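Local coordinates for tyrosine-protein phosphatase non-receptor type 18 (Homo sapiens, PDB 2OC3), which removes phosphate from phosphotyrosine in proteins, acting as a non-receptor tyrosine phosphatase on autophosphorylated tyrosine kinases, at residues A[76-81]-A[87-92]; A[93-98]-A[124-129]; A[118-123]-A[180-185]; A[42-47]-A[70-75]. All coordinates share one frame; numbering follows the deposited sequence. Where two conformers were deposited one is given.

Contact 1 of 4, residues A[76-81]-A[87-92]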
loop_
_atom_site.group_PDB
_atom_site.type_symbol
_atom_site.label_atom_id
_atom_site.label_comp_id
_atom_site.label_asym_id
_atom_site.label_seq_id
_atom_site.Cartn_x
_atom_site.Cartn_y
_atom_site.Cartn_z
ATOM N N ARG A 76 -6.646 -5.890 10.791
ATOM C CA ARG A 76 -6.468 -4.451 10.947
ATOM C C ARG A 76 -5.229 -4.117 11.753
ATOM O O ARG A 76 -4.806 -4.853 12.633
ATOM C CB ARG A 76 -7.689 -3.748 11.567
ATOM C CG ARG A 76 -7.911 -3.997 13.022
ATOM C CD ARG A 76 -9.125 -3.219 13.504
ATOM N NE ARG A 76 -9.312 -3.275 14.952
ATOM C CZ ARG A 76 -9.016 -2.305 15.823
ATOM N NH1 ARG A 76 -9.277 -2.501 17.122
ATOM N NH2 ARG A 76 -8.482 -1.142 15.449
ATOM N N VAL A 77 -4.660 -2.949 11.477
ATOM C CA VAL A 77 -3.521 -2.431 12.235
ATOM C C VAL A 77 -4.045 -1.884 13.546
ATOM O O VAL A 77 -4.855 -0.980 13.563
ATOM C CB VAL A 77 -2.839 -1.300 11.424
ATOM C CG1 VAL A 77 -1.763 -0.631 12.300
ATOM C CG2 VAL A 77 -2.225 -1.832 10.161
ATOM N N ILE A 78 -3.554 -2.415 14.660
ATOM C CA ILE A 78 -3.932 -1.962 15.986
ATOM C C ILE A 78 -2.802 -1.089 16.504
ATOM O O ILE A 78 -1.679 -1.554 16.693
ATOM C CB ILE A 78 -4.143 -3.153 16.952
ATOM C CG1 ILE A 78 -5.128 -4.148 16.376
ATOM C CG2 ILE A 78 -4.617 -2.657 18.322
ATOM C CD1 ILE A 78 -6.501 -3.697 16.468
ATOM N N LEU A 79 -3.085 0.183 16.673
ATOM C CA LEU A 79 -2.069 1.127 17.175
ATOM C C LEU A 79 -2.015 1.045 18.706
ATOM O O LEU A 79 -3.061 0.953 19.390
ATOM C CB LEU A 79 -2.388 2.550 16.726
ATOM C CG LEU A 79 -2.385 2.745 15.192
ATOM C CD1 LEU A 79 -2.836 4.164 14.807
ATOM C CD2 LEU A 79 -1.010 2.378 14.580
ATOM N N SER A 80 -0.818 1.109 19.255
ATOM C CA SER A 80 -0.613 1.170 20.671
ATOM C C SER A 80 0.249 2.367 21.040
ATOM O O SER A 80 0.321 2.741 22.210
ATOM C CB SER A 80 0.037 -0.101 21.182
ATOM O OG SER A 80 1.382 -0.263 20.767
ATOM N N LEU A 81 0.928 2.984 20.067
ATOM C CA LEU A 81 1.796 4.083 20.396
ATOM C C LEU A 81 0.949 5.238 20.930
ATOM O O LEU A 81 -0.084 5.635 20.358
ATOM C CB LEU A 81 2.635 4.473 19.157
ATOM C CG LEU A 81 3.711 5.547 19.359
ATOM C CD1 LEU A 81 4.864 4.981 20.203
ATOM C CD2 LEU A 81 4.235 6.103 18.042
ATOM N N HIS A 87 -4.630 7.999 23.140
ATOM C CA HIS A 87 -4.913 7.843 21.716
ATOM C C HIS A 87 -5.521 6.499 21.406
ATOM O O HIS A 87 -5.125 5.481 21.950
ATOM C CB HIS A 87 -3.645 8.031 20.893
ATOM C CG HIS A 87 -3.081 9.416 20.991
ATOM N ND1 HIS A 87 -3.200 10.334 19.974
ATOM C CD2 HIS A 87 -2.419 10.044 21.992
ATOM C CE1 HIS A 87 -2.626 11.468 20.340
ATOM N NE2 HIS A 87 -2.150 11.320 21.563
ATOM N N SER A 88 -6.469 6.545 20.481
ATOM C CA SER A 88 -7.227 5.389 19.995
ATOM C C SER A 88 -6.353 4.365 19.255
ATOM O O SER A 88 -5.317 4.707 18.663
ATOM C CB SER A 88 -8.275 5.904 19.007
ATOM O OG SER A 88 -8.813 4.919 18.138
ATOM N N ASP A 89 -6.775 3.111 19.264
ATOM C CA ASP A 89 -6.074 2.069 18.510
ATOM C C ASP A 89 -6.372 2.013 17.007
ATOM O O ASP A 89 -5.765 1.230 16.302
ATOM C CB ASP A 89 -6.272 0.696 19.141
ATOM C CG ASP A 89 -7.644 0.077 18.912
ATOM O OD1 ASP A 89 -8.398 0.471 18.008
ATOM O OD2 ASP A 89 -7.995 -0.891 19.666
ATOM N N TYR A 90 -7.253 2.883 16.547
ATOM C CA TYR A 90 -7.848 2.733 15.236
ATOM C C TYR A 90 -7.136 3.543 14.134
ATOM O O TYR A 90 -6.886 4.733 14.261
ATOM C CB TYR A 90 -9.330 3.096 15.228
ATOM C CG TYR A 90 -9.930 2.889 13.881
ATOM C CD1 TYR A 90 -10.334 1.619 13.450
ATOM C CD2 TYR A 90 -10.008 3.925 12.988
ATOM C CE1 TYR A 90 -10.867 1.397 12.202
ATOM C CE2 TYR A 90 -10.596 3.719 11.697
ATOM C CZ TYR A 90 -11.004 2.451 11.316
ATOM O OH TYR A 90 -11.551 2.149 10.086
ATOM N N ILE A 91 -6.849 2.833 13.044
ATOM C CA ILE A 91 -6.497 3.467 11.753
ATOM C C ILE A 91 -7.103 2.642 10.643
ATOM O O ILE A 91 -7.246 1.419 10.739
ATOM C CB ILE A 91 -4.952 3.635 11.563
ATOM C CG1 ILE A 91 -4.674 4.534 10.335
ATOM C CG2 ILE A 91 -4.261 2.308 11.434
ATOM C CD1 ILE A 91 -3.275 5.135 10.294
ATOM N N ASN A 92 -7.509 3.310 9.571
ATOM C CA ASN A 92 -7.994 2.590 8.410
ATOM C C ASN A 92 -6.810 2.004 7.662
ATOM O O ASN A 92 -6.209 2.648 6.792
ATOM C CB ASN A 92 -8.879 3.460 7.514
ATOM C CG ASN A 92 -9.630 2.648 6.494
ATOM O OD1 ASN A 92 -9.064 1.769 5.867
ATOM N ND2 ASN A 92 -10.917 2.965 6.307
HETATM O O HOH W 1 -7.331 -0.277 12.952
HETATM O O HOH W 2 -3.463 3.453 21.080
#
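Arg76 and Asp89 are joined by a salt bridge whose firmest link runs from NH2 of Arg76 to OD1 of Asp89, at 3.0 Å and with an N-H...O angle of 155°. NH1 adds weak bonds to both carboxylate oxygens. OD1 lies in the guanidinium plane but is itself met from above the carboxylate, the two groups being turned 57° apart. In Asp89, CG stands between the backbone N and the carbonyl carbon (chi1 75°), which brings the acid across the arginine's end. The backbone of Asp89 is engaged as well: Leu79 N donates to Asp89 O over 2.9 Å. Beside the salt bridge a water links the two segments, accepting from Arg76 NH2 and Ile91 N and donating to Val77 O. Beneath this polar layer, Ile91 receives two neighbours, Val77 CB lying 3.9 Å from its CG2 and Leu79 CD1 the same distance from its CB. Next to Asp89, Ser88 OG takes the N-H of Tyr90 at 3.0 Å in an ST turn, while the phenol OH of Tyr90 bonds to Asn64. Residues 89-92 spell the DYIN signature of the classical tyrosine phosphatases, leading into strand 93-97 of the central sheet.

Contact 2 of 4, residues A[93-98]-A[124-129]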
loop_
_atom_site.group_PDB
_atom_site.type_symbol
_atom_site.label_atom_id
_atom_site.label_comp_id
_atom_site.label_asym_id
_atom_site.label_seq_id
_atom_site.Cartn_x
_atom_site.Cartn_y
_atom_site.Cartn_z
ATOM N N GLY A 93 -6.428 0.792 8.059
ATOM C CA GLY A 93 -5.294 0.103 7.466
ATOM C C GLY A 93 -5.283 -1.345 7.888
ATOM O O GLY A 93 -5.833 -1.723 8.929
ATOM N N ASN A 94 -4.660 -2.168 7.043
ATOM C CA ASN A 94 -4.574 -3.617 7.257
ATOM C C ASN A 94 -3.172 -4.115 6.951
ATOM O O ASN A 94 -2.516 -3.627 6.031
ATOM C CB ASN A 94 -5.545 -4.396 6.363
ATOM C CG ASN A 94 -6.974 -4.115 6.699
ATOM O OD1 ASN A 94 -7.591 -3.206 6.148
ATOM N ND2 ASN A 94 -7.529 -4.895 7.624
ATOM N N PHE A 95 -2.722 -5.116 7.704
ATOM C CA PHE A 95 -1.525 -5.846 7.361
ATOM C C PHE A 95 -1.797 -6.804 6.225
ATOM O O PHE A 95 -2.887 -7.415 6.172
ATOM C CB PHE A 95 -1.027 -6.639 8.574
ATOM C CG PHE A 95 -0.406 -5.792 9.642
ATOM C CD1 PHE A 95 0.842 -5.249 9.460
ATOM C CD2 PHE A 95 -1.038 -5.544 10.863
ATOM C CE1 PHE A 95 1.472 -4.490 10.449
ATOM C CE2 PHE A 95 -0.385 -4.737 11.859
ATOM C CZ PHE A 95 0.832 -4.234 11.622
ATOM N N ILE A 96 -0.783 -6.997 5.379
ATOM C CA ILE A 96 -0.763 -7.978 4.306
ATOM C C ILE A 96 0.513 -8.826 4.479
ATOM O O ILE A 96 1.600 -8.289 4.694
ATOM C CB ILE A 96 -0.836 -7.361 2.913
ATOM C CG1 ILE A 96 -2.128 -6.518 2.765
ATOM C CG2 ILE A 96 -0.777 -8.471 1.842
ATOM C CD1 ILE A 96 -2.278 -5.805 1.363
ATOM N N ARG A 97 0.331 -10.153 4.452
ATOM C CA ARG A 97 1.439 -11.097 4.569
ATOM C C ARG A 97 2.301 -11.129 3.305
ATOM O O ARG A 97 1.793 -11.012 2.196
ATOM C CB ARG A 97 0.878 -12.495 4.772
ATOM C CG ARG A 97 0.207 -12.694 6.092
ATOM C CD ARG A 97 -0.269 -14.122 6.264
ATOM N NE ARG A 97 -1.488 -14.367 5.504
ATOM C CZ ARG A 97 -2.729 -14.105 5.924
ATOM N NH1 ARG A 97 -2.956 -13.568 7.117
ATOM N NH2 ARG A 97 -3.752 -14.375 5.133
ATOM N N GLY A 98 3.606 -11.282 3.503
ATOM C CA GLY A 98 4.547 -11.396 2.407
ATOM C C GLY A 98 4.949 -12.828 2.127
ATOM O O GLY A 98 4.359 -13.801 2.635
ATOM N N TRP A 124 5.814 5.121 12.821
ATOM C CA TRP A 124 6.804 5.030 13.913
ATOM C C TRP A 124 6.726 3.682 14.643
ATOM O O TRP A 124 7.708 2.982 14.886
ATOM C CB TRP A 124 6.543 6.162 14.892
ATOM C CG TRP A 124 7.687 6.372 15.857
ATOM C CD1 TRP A 124 7.858 5.767 17.073
ATOM C CD2 TRP A 124 8.858 7.170 15.635
ATOM N NE1 TRP A 124 9.047 6.149 17.629
ATOM C CE2 TRP A 124 9.663 7.041 16.796
ATOM C CE3 TRP A 124 9.284 8.005 14.606
ATOM C CZ2 TRP A 124 10.891 7.676 16.915
ATOM C CZ3 TRP A 124 10.504 8.656 14.756
ATOM C CH2 TRP A 124 11.281 8.477 15.901
ATOM N N GLU A 125 5.514 3.317 15.026
ATOM C CA GLU A 125 5.329 2.115 15.865
ATOM C C GLU A 125 5.890 0.860 15.205
ATOM O O GLU A 125 6.526 0.025 15.879
ATOM C CB GLU A 125 3.845 1.896 16.192
ATOM C CG GLU A 125 3.602 0.602 16.988
ATOM C CD GLU A 125 2.227 0.516 17.637
ATOM O OE1 GLU A 125 1.420 1.468 17.538
ATOM O OE2 GLU A 125 2.005 -0.553 18.274
ATOM N N PHE A 126 5.666 0.707 13.900
ATOM C CA PHE A 126 6.094 -0.480 13.182
ATOM C C PHE A 126 7.471 -0.349 12.516
ATOM O O PHE A 126 7.906 -1.282 11.844
ATOM C CB PHE A 126 4.956 -0.940 12.233
ATOM C CG PHE A 126 3.692 -1.228 12.994
ATOM C CD1 PHE A 126 3.609 -2.366 13.760
ATOM C CD2 PHE A 126 2.654 -0.348 13.036
ATOM C CE1 PHE A 126 2.478 -2.624 14.515
ATOM C CE2 PHE A 126 1.531 -0.613 13.772
ATOM C CZ PHE A 126 1.461 -1.747 14.521
ATOM N N GLY A 127 8.165 0.767 12.772
ATOM C CA GLY A 127 9.541 0.907 12.283
ATOM C C GLY A 127 9.698 0.991 10.799
ATOM O O GLY A 127 10.729 0.600 10.228
ATOM N N VAL A 128 8.647 1.475 10.157
ATOM C CA VAL A 128 8.651 1.660 8.701
ATOM C C VAL A 128 9.825 2.509 8.231
ATOM O O VAL A 128 10.149 3.537 8.852
ATOM C CB VAL A 128 7.328 2.333 8.293
ATOM C CG1 VAL A 128 7.338 2.776 6.805
ATOM C CG2 VAL A 128 6.155 1.378 8.565
ATOM N N LYS A 129 10.495 2.023 7.187
ATOM C CA LYS A 129 11.633 2.685 6.560
ATOM C C LYS A 129 11.235 3.318 5.218
ATOM O O LYS A 129 11.820 4.325 4.817
ATOM C CB LYS A 129 12.745 1.663 6.335
ATOM C CG LYS A 129 13.326 1.125 7.642
ATOM C CD LYS A 129 14.338 0.010 7.450
#
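Phe95 and Phe126 each carry CG beside the backbone N and anti to the carbonyl carbon (chi1 -73° and -58°), and from these rotamers the rings swing toward one another between a strand and the end of a helix. They meet as a T-shaped pair. Phe95 presents its edge, with CZ as the leading atom, and Phe126 presents a face; the planes stand at 86° and the centroids lie 5.3 Å apart. Contact is made off the middle of that face: CZ of Phe95 comes 3.7 Å from CE1 of Phe126 and 3.9 Å from its CZ. Over the opposite face sits Glu125 CG, so the ring is held between a strand aromatic and its own chain neighbour. The carboxylate of Glu125 is fastened to Ser80 OG and Leu81 N. Gly127, at positive phi, is the C-prime residue of a Schellman motif, in which Gly127 N bonds to Trp124 O at 3.1 Å and Val128 N reaches back to Val123 O; Phe126 thus projects just where helix 116-125 stops. Val77 of strand 76-78 touches both rings, and Leu103 and Ile106 of strand 103-108, next to 93-97 in the sheet, pack on Phe95.

Contact 3 of 4, residues A[118-123]-A[180-185]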
loop_
_atom_site.group_PDB
_atom_site.type_symbol
_atom_site.label_atom_id
_atom_site.label_comp_id
_atom_site.label_asym_id
_atom_site.label_seq_id
_atom_site.Cartn_x
_atom_site.Cartn_y
_atom_site.Cartn_z
ATOM N N ASP A 118 -2.231 9.885 13.337
ATOM C CA ASP A 118 -2.341 8.427 13.357
ATOM C C ASP A 118 -1.461 7.737 12.309
ATOM O O ASP A 118 -0.868 6.681 12.541
ATOM C CB ASP A 118 -3.788 8.009 13.224
ATOM C CG ASP A 118 -4.654 8.478 14.395
ATOM O OD1 ASP A 118 -4.106 8.648 15.517
ATOM O OD2 ASP A 118 -5.879 8.652 14.157
ATOM N N PHE A 119 -1.386 8.340 11.126
ATOM C CA PHE A 119 -0.491 7.863 10.088
ATOM C C PHE A 119 0.963 7.810 10.574
ATOM O O PHE A 119 1.649 6.813 10.401
ATOM C CB PHE A 119 -0.619 8.749 8.842
ATOM C CG PHE A 119 0.253 8.351 7.730
ATOM C CD1 PHE A 119 -0.186 7.409 6.806
ATOM C CD2 PHE A 119 1.480 8.951 7.539
ATOM C CE1 PHE A 119 0.614 7.063 5.715
ATOM C CE2 PHE A 119 2.287 8.588 6.485
ATOM C CZ PHE A 119 1.857 7.632 5.584
ATOM N N TRP A 120 1.412 8.877 11.232
ATOM C CA TRP A 120 2.803 8.854 11.769
ATOM C C TRP A 120 2.965 7.900 12.947
ATOM O O TRP A 120 3.991 7.265 13.083
ATOM C CB TRP A 120 3.308 10.264 12.070
ATOM C CG TRP A 120 3.639 11.007 10.804
ATOM C CD1 TRP A 120 2.983 12.081 10.279
ATOM C CD2 TRP A 120 4.683 10.678 9.883
ATOM N NE1 TRP A 120 3.552 12.427 9.082
ATOM C CE2 TRP A 120 4.610 11.615 8.822
ATOM C CE3 TRP A 120 5.682 9.715 9.850
ATOM C CZ2 TRP A 120 5.503 11.586 7.733
ATOM C CZ3 TRP A 120 6.583 9.716 8.777
ATOM C CH2 TRP A 120 6.455 10.635 7.735
ATOM N N ARG A 121 1.934 7.739 13.785
ATOM C CA ARG A 121 2.005 6.697 14.822
ATOM C C ARG A 121 2.222 5.305 14.211
ATOM O O ARG A 121 2.999 4.476 14.718
ATOM C CB ARG A 121 0.715 6.682 15.652
ATOM C CG ARG A 121 0.535 7.859 16.612
ATOM C CD ARG A 121 -0.931 7.960 17.142
ATOM N NE ARG A 121 -1.251 6.832 17.979
ATOM C CZ ARG A 121 -2.454 6.258 18.117
ATOM N NH1 ARG A 121 -3.544 6.671 17.470
ATOM N NH2 ARG A 121 -2.537 5.268 18.966
ATOM N N LEU A 122 1.521 5.050 13.101
ATOM C CA LEU A 122 1.654 3.785 12.367
ATOM C C LEU A 122 3.095 3.638 11.881
ATOM O O LEU A 122 3.747 2.627 12.166
ATOM C CB LEU A 122 0.651 3.724 11.196
ATOM C CG LEU A 122 0.650 2.512 10.269
ATOM C CD1 LEU A 122 -0.678 2.474 9.502
ATOM C CD2 LEU A 122 1.778 2.551 9.257
ATOM N N VAL A 123 3.592 4.659 11.166
ATOM C CA VAL A 123 4.931 4.582 10.598
ATOM C C VAL A 123 5.963 4.374 11.732
ATOM O O VAL A 123 6.871 3.546 11.629
ATOM C CB VAL A 123 5.212 5.855 9.793
ATOM C CG1 VAL A 123 6.704 5.954 9.446
ATOM C CG2 VAL A 123 4.324 5.889 8.555
ATOM N N LEU A 180 13.140 11.976 4.264
ATOM C CA LEU A 180 12.546 12.682 5.361
ATOM C C LEU A 180 13.306 12.363 6.634
ATOM O O LEU A 180 13.827 11.256 6.789
ATOM C CB LEU A 180 11.097 12.217 5.562
ATOM C CG LEU A 180 10.179 12.363 4.367
ATOM C CD1 LEU A 180 8.739 11.820 4.677
ATOM C CD2 LEU A 180 10.092 13.839 3.967
ATOM N N LYS A 181 13.319 13.333 7.544
ATOM C CA LYS A 181 13.772 13.138 8.925
ATOM C C LYS A 181 12.510 13.256 9.753
ATOM O O LYS A 181 11.813 14.273 9.656
ATOM C CB LYS A 181 14.800 14.194 9.376
ATOM C CG LYS A 181 15.096 14.115 10.886
ATOM C CD LYS A 181 16.333 14.898 11.303
ATOM C CE LYS A 181 16.176 16.321 10.949
ATOM N NZ LYS A 181 17.278 17.163 11.580
ATOM N N VAL A 182 12.208 12.226 10.543
ATOM C CA VAL A 182 10.992 12.185 11.377
ATOM C C VAL A 182 11.489 12.147 12.831
ATOM O O VAL A 182 12.267 11.258 13.213
ATOM C CB VAL A 182 10.149 10.962 11.071
ATOM C CG1 VAL A 182 8.941 10.955 11.967
ATOM C CG2 VAL A 182 9.800 10.933 9.580
ATOM N N THR A 183 11.063 13.121 13.639
ATOM C CA THR A 183 11.497 13.268 15.022
ATOM C C THR A 183 10.305 13.122 15.948
ATOM O O THR A 183 9.287 13.804 15.761
ATOM C CB THR A 183 12.254 14.581 15.255
ATOM O OG1 THR A 183 13.390 14.589 14.371
ATOM C CG2 THR A 183 12.699 14.707 16.713
ATOM N N PHE A 184 10.457 12.258 16.934
ATOM C CA PHE A 184 9.387 11.961 17.923
ATOM C C PHE A 184 10.081 11.615 19.235
ATOM O O PHE A 184 10.943 10.717 19.258
ATOM C CB PHE A 184 8.577 10.761 17.417
ATOM C CG PHE A 184 7.573 10.204 18.414
ATOM C CD1 PHE A 184 6.409 10.894 18.671
ATOM C CD2 PHE A 184 7.823 9.032 19.103
ATOM C CE1 PHE A 184 5.470 10.386 19.566
ATOM C CE2 PHE A 184 6.898 8.522 20.014
ATOM C CZ PHE A 184 5.720 9.204 20.231
ATOM N N GLN A 185 9.678 12.266 20.337
ATOM C CA GLN A 185 10.168 11.896 21.692
ATOM C C GLN A 185 11.696 11.780 21.719
ATOM O O GLN A 185 12.260 10.825 22.248
ATOM C CB GLN A 185 9.536 10.599 22.202
ATOM C CG GLN A 185 8.060 10.754 22.484
ATOM C CD GLN A 185 7.399 9.541 23.120
ATOM O OE1 GLN A 185 7.895 8.407 23.043
ATOM N NE2 GLN A 185 6.234 9.776 23.718
#
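Trp120 and Val182 have the nearest CA atoms, 8.8 Å apart, where helix 116-125 lies over strand 175-184. The helix is regular, with Leu122 N bonded to Asp118 O and Val123 N to Phe119 O, whereas the strand is extended and turns Leu180, Val182 and Phe184 to the helix, of which the first two touch it. Here a helix packs on the large twisted mixed sheet of the tyrosine phosphatase alpha/beta fold. The contact is made by the indole of Trp120, with CG anti to the carbonyl carbon (chi1 -74°), whose six-membered ring extends to the sheet. CZ3 comes 3.5 Å from CG2 of Val182, and CH2 is 3.8 Å from the same methyl. CG1 of Val182 also reaches the ring, more loosely, 4.1 Å from CE3 of Trp120. Ile163 on the adjoining strand 161-170 touches both Trp120 and Val182, while the indole NE1 makes a weak hydrogen bond to Tyr148 O. Arg121, whose side chain starts away from the strand, forms a salt bridge with Asp118 and bonds to Leu81 O and Ser88 O through NH2. Leu180 finishes the contact, its CD1 lying in the indole plane, 4.0 Å from CH2 at the edge.

Contact 4 of 4, residues A[42-47]-A[70-75]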
loop_
_atom_site.group_PDB
_atom_site.type_symbol
_atom_site.label_atom_id
_atom_site.label_comp_id
_atom_site.label_asym_id
_atom_site.label_seq_id
_atom_site.Cartn_x
_atom_site.Cartn_y
_atom_site.Cartn_z
ATOM N N ALA A 42 -16.182 -11.960 -2.980
ATOM C CA ALA A 42 -17.534 -11.622 -2.460
ATOM C C ALA A 42 -18.107 -12.782 -1.656
ATOM O O ALA A 42 -18.701 -12.577 -0.595
ATOM C CB ALA A 42 -18.494 -11.245 -3.628
ATOM N N ALA A 43 -17.924 -14.016 -2.149
ATOM C CA ALA A 43 -18.389 -15.207 -1.415
ATOM C C ALA A 43 -17.676 -15.336 -0.084
ATOM O O ALA A 43 -18.268 -15.656 0.934
ATOM C CB ALA A 43 -18.179 -16.432 -2.250
ATOM N N TRP A 44 -16.396 -14.996 -0.056
ATOM C CA TRP A 44 -15.646 -15.064 1.188
ATOM C C TRP A 44 -16.110 -13.980 2.183
ATOM O O TRP A 44 -16.236 -14.170 3.403
ATOM C CB TRP A 44 -14.129 -14.910 0.902
ATOM C CG TRP A 44 -13.354 -14.642 2.167
ATOM C CD1 TRP A 44 -12.912 -15.577 3.078
ATOM C CD2 TRP A 44 -12.972 -13.365 2.688
ATOM N NE1 TRP A 44 -12.278 -14.952 4.118
ATOM C CE2 TRP A 44 -12.296 -13.598 3.914
ATOM C CE3 TRP A 44 -13.088 -12.049 2.228
ATOM C CZ2 TRP A 44 -11.752 -12.561 4.670
ATOM C CZ3 TRP A 44 -12.545 -11.023 2.990
ATOM C CH2 TRP A 44 -11.907 -11.286 4.213
ATOM N N LYS A 45 -16.373 -12.789 1.690
ATOM C CA LYS A 45 -16.910 -11.772 2.572
ATOM C C LYS A 45 -18.194 -12.262 3.241
ATOM O O LYS A 45 -18.461 -11.957 4.406
ATOM C CB LYS A 45 -17.216 -10.472 1.831
ATOM C CG LYS A 45 -15.984 -9.692 1.414
ATOM C CD LYS A 45 -16.335 -8.519 0.462
ATOM C CE LYS A 45 -17.351 -7.535 0.978
ATOM N NZ LYS A 45 -17.529 -6.409 -0.037
ATOM N N ALA A 46 -19.006 -12.971 2.459
ATOM C CA ALA A 46 -20.328 -13.379 2.944
ATOM C C ALA A 46 -20.257 -14.528 3.897
ATOM O O ALA A 46 -21.048 -14.583 4.849
ATOM C CB ALA A 46 -21.192 -13.730 1.764
ATOM N N ASP A 47 -19.362 -15.486 3.636
ATOM C CA ASP A 47 -19.338 -16.737 4.412
ATOM C C ASP A 47 -18.110 -16.982 5.265
ATOM O O ASP A 47 -18.094 -17.889 6.099
ATOM C CB ASP A 47 -19.426 -17.909 3.465
ATOM C CG ASP A 47 -20.773 -18.018 2.795
ATOM O OD1 ASP A 47 -21.770 -17.406 3.258
ATOM O OD2 ASP A 47 -20.815 -18.757 1.797
ATOM N N LEU A 70 -13.850 0.024 4.729
ATOM C CA LEU A 70 -13.541 -0.214 6.133
ATOM C C LEU A 70 -12.548 -1.355 6.259
ATOM O O LEU A 70 -12.704 -2.362 5.584
ATOM C CB LEU A 70 -14.828 -0.602 6.865
ATOM C CG LEU A 70 -15.979 0.419 6.812
ATOM C CD1 LEU A 70 -17.251 -0.183 7.451
ATOM C CD2 LEU A 70 -15.572 1.702 7.440
ATOM N N PRO A 71 -11.587 -1.241 7.163
ATOM C CA PRO A 71 -10.591 -2.292 7.273
ATOM C C PRO A 71 -11.223 -3.539 7.881
ATOM O O PRO A 71 -12.035 -3.467 8.801
ATOM C CB PRO A 71 -9.565 -1.681 8.257
ATOM C CG PRO A 71 -10.381 -0.799 9.127
ATOM C CD PRO A 71 -11.384 -0.193 8.184
ATOM N N TYR A 72 -10.827 -4.702 7.405
ATOM C CA TYR A 72 -11.356 -5.929 8.010
ATOM C C TYR A 72 -10.755 -6.057 9.388
ATOM O O TYR A 72 -9.566 -5.842 9.588
ATOM C CB TYR A 72 -10.931 -7.137 7.199
ATOM C CG TYR A 72 -11.484 -7.141 5.774
ATOM C CD1 TYR A 72 -12.800 -6.760 5.549
ATOM C CD2 TYR A 72 -10.714 -7.547 4.672
ATOM C CE1 TYR A 72 -13.360 -6.776 4.285
ATOM C CE2 TYR A 72 -11.304 -7.564 3.374
ATOM C CZ TYR A 72 -12.626 -7.185 3.226
ATOM O OH TYR A 72 -13.282 -7.130 1.968
ATOM N N ASP A 73 -11.576 -6.387 10.369
ATOM C CA ASP A 73 -11.067 -6.563 11.737
ATOM C C ASP A 73 -9.955 -7.594 11.834
ATOM O O ASP A 73 -9.100 -7.500 12.701
ATOM C CB ASP A 73 -12.211 -7.047 12.639
ATOM C CG ASP A 73 -13.352 -6.025 12.789
ATOM O OD1 ASP A 73 -13.059 -4.825 13.047
ATOM O OD2 ASP A 73 -14.549 -6.410 12.681
ATOM N N GLN A 74 -10.025 -8.625 11.009
ATOM C CA GLN A 74 -9.152 -9.790 11.153
ATOM C C GLN A 74 -7.661 -9.494 10.966
ATOM O O GLN A 74 -6.802 -10.233 11.454
ATOM C CB GLN A 74 -9.581 -10.875 10.178
ATOM C CG GLN A 74 -10.922 -11.525 10.498
ATOM C CD GLN A 74 -12.100 -10.623 10.389
ATOM O OE1 GLN A 74 -12.203 -9.752 9.513
ATOM N NE2 GLN A 74 -13.096 -10.862 11.305
ATOM N N THR A 75 -7.364 -8.449 10.199
ATOM C CA THR A 75 -6.010 -8.097 9.797
ATOM C C THR A 75 -5.765 -6.592 10.076
ATOM O O THR A 75 -4.758 -6.058 9.615
ATOM C CB THR A 75 -5.823 -8.344 8.290
ATOM O OG1 THR A 75 -6.809 -7.580 7.591
ATOM C CG2 THR A 75 -5.915 -9.839 7.933
#
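Tyr72, the residue against which Trp44 and Lys45 pack, has its backbone O met by two weak hydrogen bonds, one from Thr75 N at 3.5 Å within its own turn and one from Asn94 ND2 on strand 93-97. The carbonyl leans on that strand while the phenol ring extends toward the helix. Trp44 answers with the edge of its six-membered ring. CG anti to the backbone N (chi1 166°) carries the indole across to the tyrosine, where CZ3 lies 3.7 Å from CE2 and 3.8 Å from CZ of Tyr72. CH2 hangs over the same face, near its rim, 3.9 Å from CE2. With planes at 76° and centroids 5.3 Å apart, this is an edge-to-face stack. It fastens helix 29-47, in the N-terminal part of the catalytic domain, to the loop that leads into strand 76-78; the side chain of Tyr72 is about 8 Å from that of Cys237, a residue that probably binds substrate, as in relatives. Lys45 works through its aliphatic part: the chain crosses the tyrosine at about a right angle, with CG and CD against the hydroxyl, CD 3.7 Å from Tyr72 OH, and bends only beyond them. Cys50 touches both aromatic residues, and Asp73 holds the loop down by accepting from the backbone N of Val53 and of Ala54 at the start of helix 53-56.

Along the chain contact 4 closes first, then contact 1, and only afterwards do contacts 2 and 3 open, their segments alternating. The latter two share helix 116-125 and reach different strands of the one mixed sheet, with centres 13 Å apart. The centre of contact 1 is about 12 Å from that of contact 2 and about 14 Å from that of contact 3, and it touches the same helix through Glu125 and Arg121. Contact 4 is the outlier, 29 Å from contact 3 between centres, yet Phe95 N donates to Thr75 O and so joins it to contact 2. Within one catalytic domain, contact 4 joins helix 29-47 to loop 70-75, contact 1 lies beside the sheet, and contacts 2 and 3 bring helix 116-125 onto it.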